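Local coordinates for protein D-glycerate 2-kinase (Thermotoga maritima, PDB 2B8N) that catalyses the magnesium-dependent transfer of phosphate from ATP to D-glycerate, giving 2-phosphoglycerate in the breakdown of serine, at residues 78-83 and 114-119; 335-340 and 419-424. One frame throughout, in Å; residues are numbered along the deposited sequence.

Contact 1 of 2, residues 78-83 and 114-119; sequences KGVVVT and RRVLEL
V80 on strand 78-83 faces V116 on helix 114-119, their CA atoms 7.3 Å apart. The two axes approach to 9.9 Å and run nearly antiparallel, with 160° between their N-to-C directions, as expected where a helix returns over a parallel sheet. Towards the start of the strand the next match is K78 with L119. Strand 76-84 belongs to the six-stranded parallel sheet, and helix 107-120 is the helix of a beta-alpha-beta crossover from edge strand 96-100 to strand 128-133, passing strands 76-84 and 52-57.

L119 and V80 form the centre of the contact. The CG of L119 stands anti to the carbonyl carbon (chi1 -58°), which brings it toward the strand, and chi2 (-165°) then turns one methyl onto V80: L119 CD1 reaches V80 CB at 3.9 Å and sits equally near V80 CG1. L119 CD1 also meets K78 CD at 4.0 Å. The other methyl, L119 CD2, rests over the centre of the R115 guanidinium, 3.6 Å above its plane, so the two branches of L119 serve different neighbours. V80 CG1, placed between its backbone N and carbonyl carbon, also touches V116 CG2 at 4.2 Å and thus bridges two successive turns of the helix.

K78 is bent along its length, and its aliphatic part lies by L119 while NZ turns off to bond D94 O. R115 forms a salt bridge through NE to E96 OE1 on the edge strand. V81 points to the other side of the sheet, where helix 61-72 packs.

No hydrogen bond links the two segments; they are joined by carbon-to-carbon contacts among V80, V116, L119 and the aliphatic part of K78, with the charged ends of K78 and R115 held by partners beyond them.

Contact 2 of 2, residues 335-340 and 419-424; sequences GGRNQE and NVNDLI
D422 at the start of strand 422-428 meets two consecutive side chains, R337 and N338, from the first turn of helix 337-348. The firm part is the carboxylate. R337 NE gives a straight bond to D422 OD2 (2.6 Å, 160°), which lies at the edge of the guanidinium and accepts on its syn lone pair, while NH2 adds a weak, bent bond to OD1. The two planes are turned 35° apart, which suits one good bond better than a symmetrical pair. N338 comes from above the carboxylate plane: its ND2 reaches D422 OD1 at 3.1 Å, with the acceptor in the plane of the amide.

This joins the helix start, with G336 at the N-cap position and D366 accepting from the backbone N atoms of N338 and Q339, to a central strand of the mixed sheet. The chain enters that strand through an Asx turn, with N419 OD1 accepting from N421 N.

Replacing D422 with an alanine is likely to leave the R337 guanidinium without its counter-charge and N338 ND2 without this acceptor. Looser is the flank of partly exposed R337, where R337 NH2 passes N421 ND2 at 3.7 Å without a bond and the side chain touches E324 and T325.

In the fold
Contacts 1 and 2 sit in different halves of the chain, with centres 33 Å apart and nearest atoms about 11 Å apart, and they do not touch. Contact 1 closes before contact 2 opens along the sequence. The first joins a helix to the parallel sheet by apolar packing, within the DUF4147 family region; the second ties a helix start to the mixed sheet by a salt bridge and an amide-to-carboxylate hydrogen bond, within the MOFRL region. Contact 2 lies 11 Å from the centre of the chain and contact 1 lies 23 Å from it. The substrates may bind in a cleft between the two halves, but neither contact can be placed at that site from its geometry.

Contact 1 of 2, residues 78-83 and 114-119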
loop_
_atom_site.group_PDB
_atom_site.type_symbol
_atom_site.label_atom_id
_atom_site.label_comp_id
_atom_site.label_asym_id
_atom_site.label_seq_id
_atom_site.Cartn_x
_atom_site.Cartn_y
_atom_site.Cartn_z
ATOM N N LYS A 78 0.753 6.725 -26.861
ATOM C CA LYS A 78 0.226 7.797 -26.024
ATOM C C LYS A 78 0.393 7.379 -24.563
ATOM O O LYS A 78 0.215 6.210 -24.222
ATOM C CB LYS A 78 -1.257 8.066 -26.322
ATOM C CG LYS A 78 -1.570 9.543 -26.642
ATOM C CD LYS A 78 -1.386 10.472 -25.425
ATOM C CE LYS A 78 -0.347 11.612 -25.681
ATOM N NZ LYS A 78 1.082 11.236 -25.322
ATOM N N GLY A 79 0.759 8.333 -23.718
ATOM C CA GLY A 79 0.874 8.101 -22.289
ATOM C C GLY A 79 0.197 9.200 -21.484
ATOM O O GLY A 79 0.209 10.388 -21.859
ATOM N N VAL A 80 -0.389 8.791 -20.365
ATOM C CA VAL A 80 -1.066 9.712 -19.459
ATOM C C VAL A 80 -0.828 9.286 -18.005
ATOM O O VAL A 80 -0.787 8.094 -17.679
ATOM C CB VAL A 80 -2.574 9.825 -19.781
ATOM C CG1 VAL A 80 -3.269 8.487 -19.565
ATOM C CG2 VAL A 80 -3.244 10.925 -18.964
ATOM N N VAL A 81 -0.646 10.291 -17.149
ATOM C CA VAL A 81 -0.224 10.119 -15.765
ATOM C C VAL A 81 -1.139 10.963 -14.871
ATOM O O VAL A 81 -1.297 12.169 -15.100
ATOM C CB VAL A 81 1.257 10.574 -15.622
ATOM C CG1 VAL A 81 1.678 10.719 -14.159
ATOM C CG2 VAL A 81 2.187 9.607 -16.384
ATOM N N VAL A 82 -1.768 10.310 -13.880
ATOM C CA VAL A 82 -2.550 11.001 -12.830
ATOM C C VAL A 82 -1.988 10.604 -11.447
ATOM O O VAL A 82 -1.942 9.424 -11.106
ATOM C CB VAL A 82 -4.064 10.664 -12.889
ATOM C CG1 VAL A 82 -4.856 11.572 -11.937
ATOM C CG2 VAL A 82 -4.601 10.813 -14.284
ATOM N N THR A 83 -1.552 11.570 -10.654
ATOM C CA THR A 83 -0.984 11.254 -9.337
ATOM C C THR A 83 -1.419 12.338 -8.345
ATOM O O THR A 83 -2.181 13.225 -8.702
ATOM C CB THR A 83 0.577 11.030 -9.418
ATOM O OG1 THR A 83 1.067 10.404 -8.223
ATOM C CG2 THR A 83 1.326 12.331 -9.646
ATOM N N ARG A 114 -12.023 11.677 -17.251
ATOM C CA ARG A 114 -12.711 11.872 -18.504
ATOM C C ARG A 114 -11.718 11.816 -19.677
ATOM O O ARG A 114 -12.009 11.213 -20.711
ATOM C CB ARG A 114 -13.508 13.177 -18.454
ATOM C CG ARG A 114 -14.087 13.649 -19.751
ATOM C CD ARG A 114 -14.980 14.855 -19.468
ATOM N NE ARG A 114 -16.211 14.417 -18.798
ATOM C CZ ARG A 114 -16.833 15.039 -17.791
ATOM N NH1 ARG A 114 -16.356 16.169 -17.267
ATOM N NH2 ARG A 114 -17.958 14.506 -17.298
ATOM N N ARG A 115 -10.541 12.409 -19.504
ATOM C CA ARG A 115 -9.501 12.398 -20.556
ATOM C C ARG A 115 -8.950 10.991 -20.791
ATOM O O ARG A 115 -8.725 10.600 -21.933
ATOM C CB ARG A 115 -8.349 13.363 -20.210
ATOM C CG ARG A 115 -7.141 13.317 -21.133
ATOM C CD ARG A 115 -7.540 13.451 -22.580
ATOM N NE ARG A 115 -6.413 13.796 -23.451
ATOM C CZ ARG A 115 -6.510 13.908 -24.772
ATOM N NH1 ARG A 115 -7.676 13.725 -25.366
ATOM N NH2 ARG A 115 -5.449 14.236 -25.501
ATOM N N VAL A 116 -8.734 10.231 -19.717
ATOM C CA VAL A 116 -8.291 8.841 -19.849
ATOM C C VAL A 116 -9.272 8.010 -20.705
ATOM O O VAL A 116 -8.845 7.140 -21.481
ATOM C CB VAL A 116 -8.117 8.134 -18.471
ATOM C CG1 VAL A 116 -7.804 6.662 -18.671
ATOM C CG2 VAL A 116 -7.027 8.796 -17.640
ATOM N N LEU A 117 -10.575 8.268 -20.555
ATOM C CA LEU A 117 -11.602 7.505 -21.292
ATOM C C LEU A 117 -11.638 7.929 -22.759
ATOM O O LEU A 117 -12.043 7.139 -23.619
ATOM C CB LEU A 117 -12.998 7.628 -20.634
ATOM C CG LEU A 117 -13.187 6.979 -19.238
ATOM C CD1 LEU A 117 -14.558 7.250 -18.660
ATOM C CD2 LEU A 117 -12.960 5.481 -19.223
ATOM N N GLU A 118 -11.210 9.163 -23.048
ATOM C CA GLU A 118 -11.051 9.606 -24.442
ATOM C C GLU A 118 -9.896 8.864 -25.074
ATOM O O GLU A 118 -9.983 8.433 -26.215
ATOM C CB GLU A 118 -10.825 11.114 -24.539
ATOM C CG GLU A 118 -12.005 11.892 -24.002
ATOM C CD GLU A 118 -12.463 12.952 -24.965
ATOM O OE1 GLU A 118 -12.742 12.594 -26.138
ATOM O OE2 GLU A 118 -12.535 14.133 -24.546
ATOM N N LEU A 119 -8.827 8.679 -24.316
ATOM C CA LEU A 119 -7.688 7.941 -24.822
ATOM C C LEU A 119 -7.979 6.448 -25.059
ATOM O O LEU A 119 -7.334 5.856 -25.919
ATOM C CB LEU A 119 -6.464 8.083 -23.920
ATOM C CG LEU A 119 -5.968 9.510 -23.691
ATOM C CD1 LEU A 119 -4.541 9.518 -23.089
ATOM C CD2 LEU A 119 -6.010 10.351 -24.962
#

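Contact 2 of 2, residues 335-340 and 419-424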
loop_
_atom_site.group_PDB
_atom_site.type_symbol
_atom_site.label_atom_id
_atom_site.label_comp_id
_atom_site.label_asym_id
_atom_site.label_seq_id
_atom_site.Cartn_x
_atom_site.Cartn_y
_atom_site.Cartn_z
ATOM N N GLY A 335 3.410 9.189 17.096
ATOM C CA GLY A 335 3.930 7.851 16.865
ATOM C C GLY A 335 3.347 7.249 15.602
ATOM O O GLY A 335 2.922 7.964 14.687
ATOM N N GLY A 336 3.351 5.931 15.530
ATOM C CA GLY A 336 2.813 5.252 14.364
ATOM C C GLY A 336 2.827 3.786 14.678
ATOM O O GLY A 336 3.432 3.399 15.668
ATOM N N ARG A 337 2.167 2.966 13.869
ATOM C CA ARG A 337 2.135 1.539 14.171
ATOM C C ARG A 337 3.537 0.904 14.281
ATOM O O ARG A 337 3.814 0.163 15.240
ATOM C CB ARG A 337 1.269 0.768 13.185
ATOM C CG ARG A 337 1.701 0.809 11.728
ATOM C CD ARG A 337 0.507 0.444 10.860
ATOM N NE ARG A 337 0.874 0.076 9.492
ATOM C CZ ARG A 337 0.582 0.783 8.399
ATOM N NH1 ARG A 337 -0.110 1.914 8.453
ATOM N NH2 ARG A 337 0.969 0.333 7.218
ATOM N N ASN A 338 4.420 1.177 13.318
ATOM C CA ASN A 338 5.736 0.547 13.343
ATOM C C ASN A 338 6.582 1.022 14.535
ATOM O O ASN A 338 7.417 0.268 15.081
ATOM C CB ASN A 338 6.461 0.739 11.999
ATOM C CG ASN A 338 5.738 0.032 10.825
ATOM O OD1 ASN A 338 5.652 -1.187 10.803
ATOM N ND2 ASN A 338 5.238 0.805 9.851
ATOM N N GLN A 339 6.368 2.255 14.967
ATOM C CA GLN A 339 7.142 2.791 16.095
ATOM C C GLN A 339 6.647 2.209 17.428
ATOM O O GLN A 339 7.451 1.989 18.355
ATOM C CB GLN A 339 7.113 4.318 16.098
ATOM C CG GLN A 339 7.921 4.939 14.979
ATOM C CD GLN A 339 7.541 6.372 14.701
ATOM O OE1 GLN A 339 7.540 7.197 15.597
ATOM N NE2 GLN A 339 7.216 6.675 13.457
ATOM N N GLU A 340 5.345 1.919 17.514
ATOM C CA GLU A 340 4.787 1.247 18.705
ATOM C C GLU A 340 5.224 -0.201 18.791
ATOM O O GLU A 340 5.528 -0.692 19.871
ATOM C CB GLU A 340 3.264 1.325 18.761
ATOM C CG GLU A 340 2.800 2.672 19.216
ATOM C CD GLU A 340 1.456 2.654 19.851
ATOM O OE1 GLU A 340 0.878 1.547 20.032
ATOM O OE2 GLU A 340 0.998 3.772 20.172
ATOM N N ASN A 419 4.581 2.065 -1.494
ATOM C CA ASN A 419 3.896 1.623 -0.299
ATOM C C ASN A 419 3.347 0.210 -0.462
ATOM O O ASN A 419 2.421 -0.020 -1.243
ATOM C CB ASN A 419 2.768 2.585 0.063
ATOM C CG ASN A 419 2.092 2.221 1.381
ATOM O OD1 ASN A 419 2.701 1.598 2.274
ATOM N ND2 ASN A 419 0.834 2.608 1.515
ATOM N N VAL A 420 3.946 -0.735 0.253
ATOM C CA VAL A 420 3.415 -2.089 0.307
ATOM C C VAL A 420 3.317 -2.538 1.750
ATOM O O VAL A 420 3.587 -3.684 2.063
ATOM C CB VAL A 420 4.255 -3.101 -0.516
ATOM C CG1 VAL A 420 4.342 -2.665 -1.957
ATOM C CG2 VAL A 420 5.657 -3.287 0.083
ATOM N N ASN A 421 2.897 -1.614 2.613
ATOM C CA ASN A 421 2.677 -1.851 4.041
ATOM C C ASN A 421 3.998 -2.062 4.824
ATOM O O ASN A 421 4.958 -1.344 4.585
ATOM C CB ASN A 421 1.610 -2.942 4.244
ATOM C CG ASN A 421 0.257 -2.538 3.656
ATOM O OD1 ASN A 421 -0.312 -3.234 2.789
ATOM N ND2 ASN A 421 -0.263 -1.396 4.132
ATOM N N ASP A 422 4.049 -3.019 5.753
ATOM C CA ASP A 422 5.096 -3.033 6.787
ATOM C C ASP A 422 6.078 -4.215 6.644
ATOM O O ASP A 422 5.677 -5.338 6.317
ATOM C CB ASP A 422 4.430 -3.017 8.186
ATOM C CG ASP A 422 3.518 -1.789 8.399
ATOM O OD1 ASP A 422 3.688 -0.782 7.671
ATOM O OD2 ASP A 422 2.648 -1.809 9.304
ATOM N N LEU A 423 7.356 -3.942 6.882
ATOM C CA LEU A 423 8.374 -4.992 7.016
ATOM C C LEU A 423 8.966 -4.945 8.436
ATOM O O LEU A 423 9.354 -3.872 8.902
ATOM C CB LEU A 423 9.498 -4.801 5.976
ATOM C CG LEU A 423 10.717 -5.725 6.089
ATOM C CD1 LEU A 423 10.278 -7.167 5.963
ATOM C CD2 LEU A 423 11.777 -5.406 5.071
ATOM N N ILE A 424 9.016 -6.098 9.106
ATOM C CA ILE A 424 9.673 -6.215 10.390
ATOM C C ILE A 424 10.728 -7.300 10.300
ATOM O O ILE A 424 10.461 -8.369 9.786
ATOM C CB ILE A 424 8.718 -6.604 11.516
ATOM C CG1 ILE A 424 7.595 -5.570 11.678
ATOM C CG2 ILE A 424 9.513 -6.749 12.839
ATOM C CD1 ILE A 424 6.344 -5.869 10.900
#